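Local structure of hypothetical protein PH1320 (Pyrococcus horikoshii, 2E87) at residues F209-I218 and K327-A338. The protein binds GDP and is probably a GTP-binding protein of the Obg type whose cellular role is unknown. Residues are numbered along the deposited sequence; the frame is centred on the assembly and turned at random.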
loop_
_atom_site.group_PDB
_atom_site.type_symbol
_atom_site.label_atom_id
_atom_site.label_comp_id
_atom_site.label_asym_id
_atom_site.label_seq_id
_atom_site.Cartn_x
_atom_site.Cartn_y
_atom_site.Cartn_z
ATOM N N PHE A 209 7.421 15.161 -15.260
ATOM C CA PHE A 209 7.903 16.286 -16.029
ATOM C C PHE A 209 7.607 17.509 -15.178
ATOM O O PHE A 209 6.580 17.584 -14.506
ATOM C CB PHE A 209 7.283 16.340 -17.433
ATOM C CG PHE A 209 5.906 16.884 -17.492
ATOM C CD1 PHE A 209 5.683 18.246 -17.405
ATOM C CD2 PHE A 209 4.834 16.042 -17.727
ATOM C CE1 PHE A 209 4.413 18.761 -17.557
ATOM C CE2 PHE A 209 3.559 16.550 -17.880
ATOM C CZ PHE A 209 3.350 17.916 -17.796
ATOM N N GLU A 210 8.546 18.442 -15.169
ATOM C CA GLU A 210 8.399 19.627 -14.359
ATOM C C GLU A 210 8.025 20.850 -15.176
ATOM O O GLU A 210 8.498 21.029 -16.290
ATOM C CB GLU A 210 9.711 19.860 -13.604
ATOM C CG GLU A 210 9.682 20.975 -12.557
ATOM C CD GLU A 210 10.936 20.987 -11.675
ATOM O OE1 GLU A 210 12.062 21.085 -12.218
ATOM O OE2 GLU A 210 10.793 20.898 -10.434
ATOM N N ASP A 211 7.128 21.663 -14.641
ATOM C CA ASP A 211 6.747 22.903 -15.291
ATOM C C ASP A 211 6.793 23.950 -14.191
ATOM O O ASP A 211 6.009 23.900 -13.242
ATOM C CB ASP A 211 5.342 22.854 -15.877
ATOM C CG ASP A 211 4.992 24.137 -16.598
ATOM O OD1 ASP A 211 5.729 24.484 -17.548
ATOM O OD2 ASP A 211 4.004 24.804 -16.210
ATOM N N GLY A 212 7.698 24.912 -14.337
ATOM C CA GLY A 212 7.853 25.915 -13.304
ATOM C C GLY A 212 8.508 25.130 -12.180
ATOM O O GLY A 212 9.535 24.481 -12.395
ATOM N N TYR A 213 7.930 25.164 -10.987
ATOM C CA TYR A 213 8.497 24.385 -9.893
ATOM C C TYR A 213 7.497 23.287 -9.492
ATOM O O TYR A 213 7.616 22.671 -8.438
ATOM C CB TYR A 213 8.869 25.294 -8.707
ATOM C CG TYR A 213 7.728 26.083 -8.110
ATOM C CD1 TYR A 213 6.839 25.489 -7.222
ATOM C CD2 TYR A 213 7.546 27.433 -8.417
ATOM C CE1 TYR A 213 5.797 26.216 -6.646
ATOM C CE2 TYR A 213 6.499 28.171 -7.848
ATOM C CZ TYR A 213 5.634 27.550 -6.959
ATOM O OH TYR A 213 4.634 28.259 -6.349
ATOM N N PHE A 214 6.522 23.042 -10.363
ATOM C CA PHE A 214 5.513 22.019 -10.121
ATOM C C PHE A 214 5.880 20.729 -10.856
ATOM O O PHE A 214 6.429 20.752 -11.962
ATOM C CB PHE A 214 4.131 22.492 -10.581
ATOM C CG PHE A 214 3.678 23.774 -9.934
ATOM C CD1 PHE A 214 4.139 25.008 -10.398
ATOM C CD2 PHE A 214 2.808 23.751 -8.847
ATOM C CE1 PHE A 214 3.738 26.194 -9.786
ATOM C CE2 PHE A 214 2.400 24.920 -8.229
ATOM C CZ PHE A 214 2.864 26.147 -8.696
ATOM N N ARG A 215 5.590 19.600 -10.223
ATOM C CA ARG A 215 5.886 18.311 -10.816
ATOM C C ARG A 215 4.598 17.598 -11.189
ATOM O O ARG A 215 3.588 17.699 -10.482
ATOM C CB ARG A 215 6.711 17.475 -9.842
ATOM C CG ARG A 215 8.082 18.087 -9.556
ATOM C CD ARG A 215 8.599 17.697 -8.174
ATOM N NE ARG A 215 9.752 16.801 -8.231
ATOM C CZ ARG A 215 10.952 17.148 -8.689
ATOM N NH1 ARG A 215 11.168 18.379 -9.133
ATOM N NH2 ARG A 215 11.937 16.261 -8.705
ATOM N N TYR A 216 4.627 16.919 -12.333
ATOM C CA TYR A 216 3.472 16.161 -12.798
ATOM C C TYR A 216 3.901 14.731 -13.009
ATOM O O TYR A 216 4.889 14.466 -13.691
ATOM C CB TYR A 216 2.929 16.719 -14.107
ATOM C CG TYR A 216 2.404 18.111 -13.969
ATOM C CD1 TYR A 216 3.249 19.203 -14.101
ATOM C CD2 TYR A 216 1.067 18.344 -13.654
ATOM C CE1 TYR A 216 2.781 20.493 -13.919
ATOM C CE2 TYR A 216 0.594 19.629 -13.468
ATOM C CZ TYR A 216 1.463 20.702 -13.602
ATOM O OH TYR A 216 1.020 21.991 -13.408
ATOM N N GLN A 217 3.171 13.805 -12.405
ATOM C CA GLN A 217 3.502 12.401 -12.548
ATOM C C GLN A 217 2.764 11.777 -13.757
ATOM O O GLN A 217 1.587 12.042 -13.981
ATOM C CB GLN A 217 3.140 11.657 -11.260
ATOM C CG GLN A 217 3.681 10.246 -11.210
ATOM C CD GLN A 217 3.392 9.555 -9.900
ATOM O OE1 GLN A 217 2.232 9.410 -9.493
ATOM N NE2 GLN A 217 4.446 9.119 -9.224
ATOM N N ILE A 218 3.469 10.953 -14.525
ATOM C CA ILE A 218 2.883 10.292 -15.689
ATOM C C ILE A 218 3.076 8.775 -15.581
ATOM O O ILE A 218 4.188 8.311 -15.349
ATOM C CB ILE A 218 3.569 10.725 -17.023
ATOM C CG1 ILE A 218 3.834 12.240 -17.052
ATOM C CG2 ILE A 218 2.686 10.334 -18.194
ATOM C CD1 ILE A 218 2.589 13.103 -17.015
ATOM N N LYS A 327 1.321 18.276 -23.525
ATOM C CA LYS A 327 1.956 18.784 -22.317
ATOM C C LYS A 327 1.219 20.049 -21.900
ATOM O O LYS A 327 0.872 20.235 -20.733
ATOM C CB LYS A 327 3.419 19.109 -22.607
ATOM C CG LYS A 327 4.345 18.997 -21.427
ATOM C CD LYS A 327 5.732 19.483 -21.799
ATOM C CE LYS A 327 6.788 19.004 -20.817
ATOM N NZ LYS A 327 7.093 17.560 -21.027
ATOM N N GLU A 328 0.977 20.913 -22.875
ATOM C CA GLU A 328 0.278 22.164 -22.631
ATOM C C GLU A 328 -1.062 21.872 -21.985
ATOM O O GLU A 328 -1.404 22.441 -20.952
ATOM C CB GLU A 328 0.021 22.909 -23.946
ATOM C CG GLU A 328 1.169 23.747 -24.510
ATOM C CD GLU A 328 0.836 24.321 -25.899
ATOM O OE1 GLU A 328 -0.258 24.922 -26.065
ATOM O OE2 GLU A 328 1.671 24.171 -26.822
ATOM N N GLU A 329 -1.823 20.984 -22.616
ATOM C CA GLU A 329 -3.148 20.636 -22.125
ATOM C C GLU A 329 -3.107 19.978 -20.738
ATOM O O GLU A 329 -4.036 20.153 -19.942
ATOM C CB GLU A 329 -3.855 19.729 -23.139
ATOM C CG GLU A 329 -5.300 19.408 -22.804
ATOM C CD GLU A 329 -6.143 20.653 -22.594
ATOM O OE1 GLU A 329 -6.046 21.586 -23.424
ATOM O OE2 GLU A 329 -6.910 20.697 -21.606
ATOM N N ILE A 330 -2.040 19.228 -20.454
ATOM C CA ILE A 330 -1.894 18.566 -19.154
ATOM C C ILE A 330 -1.774 19.652 -18.105
ATOM O O ILE A 330 -2.489 19.655 -17.107
ATOM C CB ILE A 330 -0.623 17.700 -19.094
ATOM C CG1 ILE A 330 -0.805 16.466 -19.971
ATOM C CG2 ILE A 330 -0.289 17.345 -17.649
ATOM C CD1 ILE A 330 0.428 15.582 -20.033
ATOM N N ILE A 331 -0.857 20.576 -18.361
ATOM C CA ILE A 331 -0.597 21.694 -17.473
ATOM C C ILE A 331 -1.832 22.536 -17.218
ATOM O O ILE A 331 -2.100 22.920 -16.085
ATOM C CB ILE A 331 0.500 22.586 -18.049
ATOM C CG1 ILE A 331 1.817 21.807 -18.081
ATOM C CG2 ILE A 331 0.616 23.852 -17.220
ATOM C CD1 ILE A 331 2.782 22.266 -19.124
ATOM N N LYS A 332 -2.592 22.825 -18.264
ATOM C CA LYS A 332 -3.793 23.628 -18.095
ATOM C C LYS A 332 -4.827 22.918 -17.232
ATOM O O LYS A 332 -5.572 23.550 -16.486
ATOM C CB LYS A 332 -4.410 23.958 -19.456
ATOM C CG LYS A 332 -5.780 24.610 -19.358
ATOM C CD LYS A 332 -6.406 24.817 -20.724
ATOM C CE LYS A 332 -7.758 25.517 -20.598
ATOM N NZ LYS A 332 -8.336 25.805 -21.938
ATOM N N THR A 333 -4.865 21.596 -17.339
ATOM C CA THR A 333 -5.826 20.797 -16.593
ATOM C C THR A 333 -5.414 20.555 -15.154
ATOM O O THR A 333 -6.250 20.581 -14.253
ATOM C CB THR A 333 -6.033 19.406 -17.250
ATOM O OG1 THR A 333 -6.464 19.570 -18.608
ATOM C CG2 THR A 333 -7.076 18.596 -16.485
ATOM N N LEU A 334 -4.123 20.342 -14.935
ATOM C CA LEU A 334 -3.655 20.020 -13.605
ATOM C C LEU A 334 -2.927 21.073 -12.769
ATOM O O LEU A 334 -2.697 20.844 -11.584
ATOM C CB LEU A 334 -2.805 18.754 -13.690
ATOM C CG LEU A 334 -3.487 17.527 -14.313
ATOM C CD1 LEU A 334 -2.537 16.356 -14.242
ATOM C CD2 LEU A 334 -4.786 17.188 -13.577
ATOM N N ARG A 335 -2.571 22.218 -13.351
ATOM C CA ARG A 335 -1.868 23.248 -12.578
ATOM C C ARG A 335 -2.651 23.692 -11.339
ATOM O O ARG A 335 -2.070 23.929 -10.280
ATOM C CB ARG A 335 -1.539 24.460 -13.449
ATOM C CG ARG A 335 -0.854 25.580 -12.698
ATOM C CD ARG A 335 -0.266 26.598 -13.658
ATOM N NE ARG A 335 1.181 26.445 -13.762
ATOM C CZ ARG A 335 2.063 27.158 -13.070
ATOM N NH1 ARG A 335 1.651 28.092 -12.218
ATOM N NH2 ARG A 335 3.361 26.924 -13.223
ATOM N N PRO A 336 -3.980 23.836 -11.458
ATOM C CA PRO A 336 -4.717 24.247 -10.261
ATOM C C PRO A 336 -4.546 23.238 -9.128
ATOM O O PRO A 336 -4.210 23.607 -8.005
ATOM C CB PRO A 336 -6.169 24.365 -10.753
ATOM C CG PRO A 336 -6.188 23.633 -12.071
ATOM C CD PRO A 336 -4.834 23.925 -12.651
ATOM N N LEU A 337 -4.760 21.959 -9.428
ATOM C CA LEU A 337 -4.604 20.922 -8.418
ATOM C C LEU A 337 -3.188 20.942 -7.856
ATOM O O LEU A 337 -2.987 20.703 -6.672
ATOM C CB LEU A 337 -4.895 19.537 -9.002
ATOM C CG LEU A 337 -4.610 18.397 -8.015
ATOM C CD1 LEU A 337 -5.474 18.574 -6.774
ATOM C CD2 LEU A 337 -4.879 17.046 -8.662
ATOM N N ALA A 338 -2.208 21.219 -8.709
ATOM C CA ALA A 338 -0.814 21.260 -8.276
ATOM C C ALA A 338 -0.584 22.375 -7.248
ATOM O O ALA A 338 0.157 22.196 -6.281
ATOM C CB ALA A 338 0.100 21.464 -9.481
#
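The beta hairpin of the G domain, strands 204-211 and 214-220 joined by a type II' turn, lays Phe209, Asp211, Phe214 and Tyr216 against helix 323-350. Phe209 sits between two layers: Lys327 runs across one ring face, with CG 4.1 Å from the centroid as a CH-pi contact and NZ 4.2 Å from it as a cation-pi contact, while CB of Tyr216 lies on the opposite face. A bend at its last torsion (chi4 75°) curls the lysine's ammonium back over the ring; the long aliphatic chain can thus cover the ring from a partly exposed position. At the ring's edge, Phe209 CZ meets Ile330 CG2 at 3.7 Å. With an alanine here instead of Phe209, a gap is likely to open beside Ile330 and the Lys327 ammonium would lose its aromatic partner. In this Ras-like alpha/beta fold the helix packs on one face of the central sheet, and Ile330 and Leu334 also reach Val170 of the neighbouring strand 169-173. Tyr216 suits its place by being flat and long: its ring slips edge-on against Leu334, CE2 lying 3.5 Å from Leu334 CB, and its length carries OH to 3.3 Å from Arg335 CA. Near the turn, Phe214 CD2 rests on the small methyl of Ala338 (CB, 3.6 Å), which lets the backbones come close. Arg335, bent at chi3 (-104°), has Phe214 CD1 over one guanidinium face, ring and guanidinium planes 62° apart, and directs NH2 to Asp211 OD2, a long salt bridge of 3.7 Å with the carboxylate and guanidinium planes nearly perpendicular.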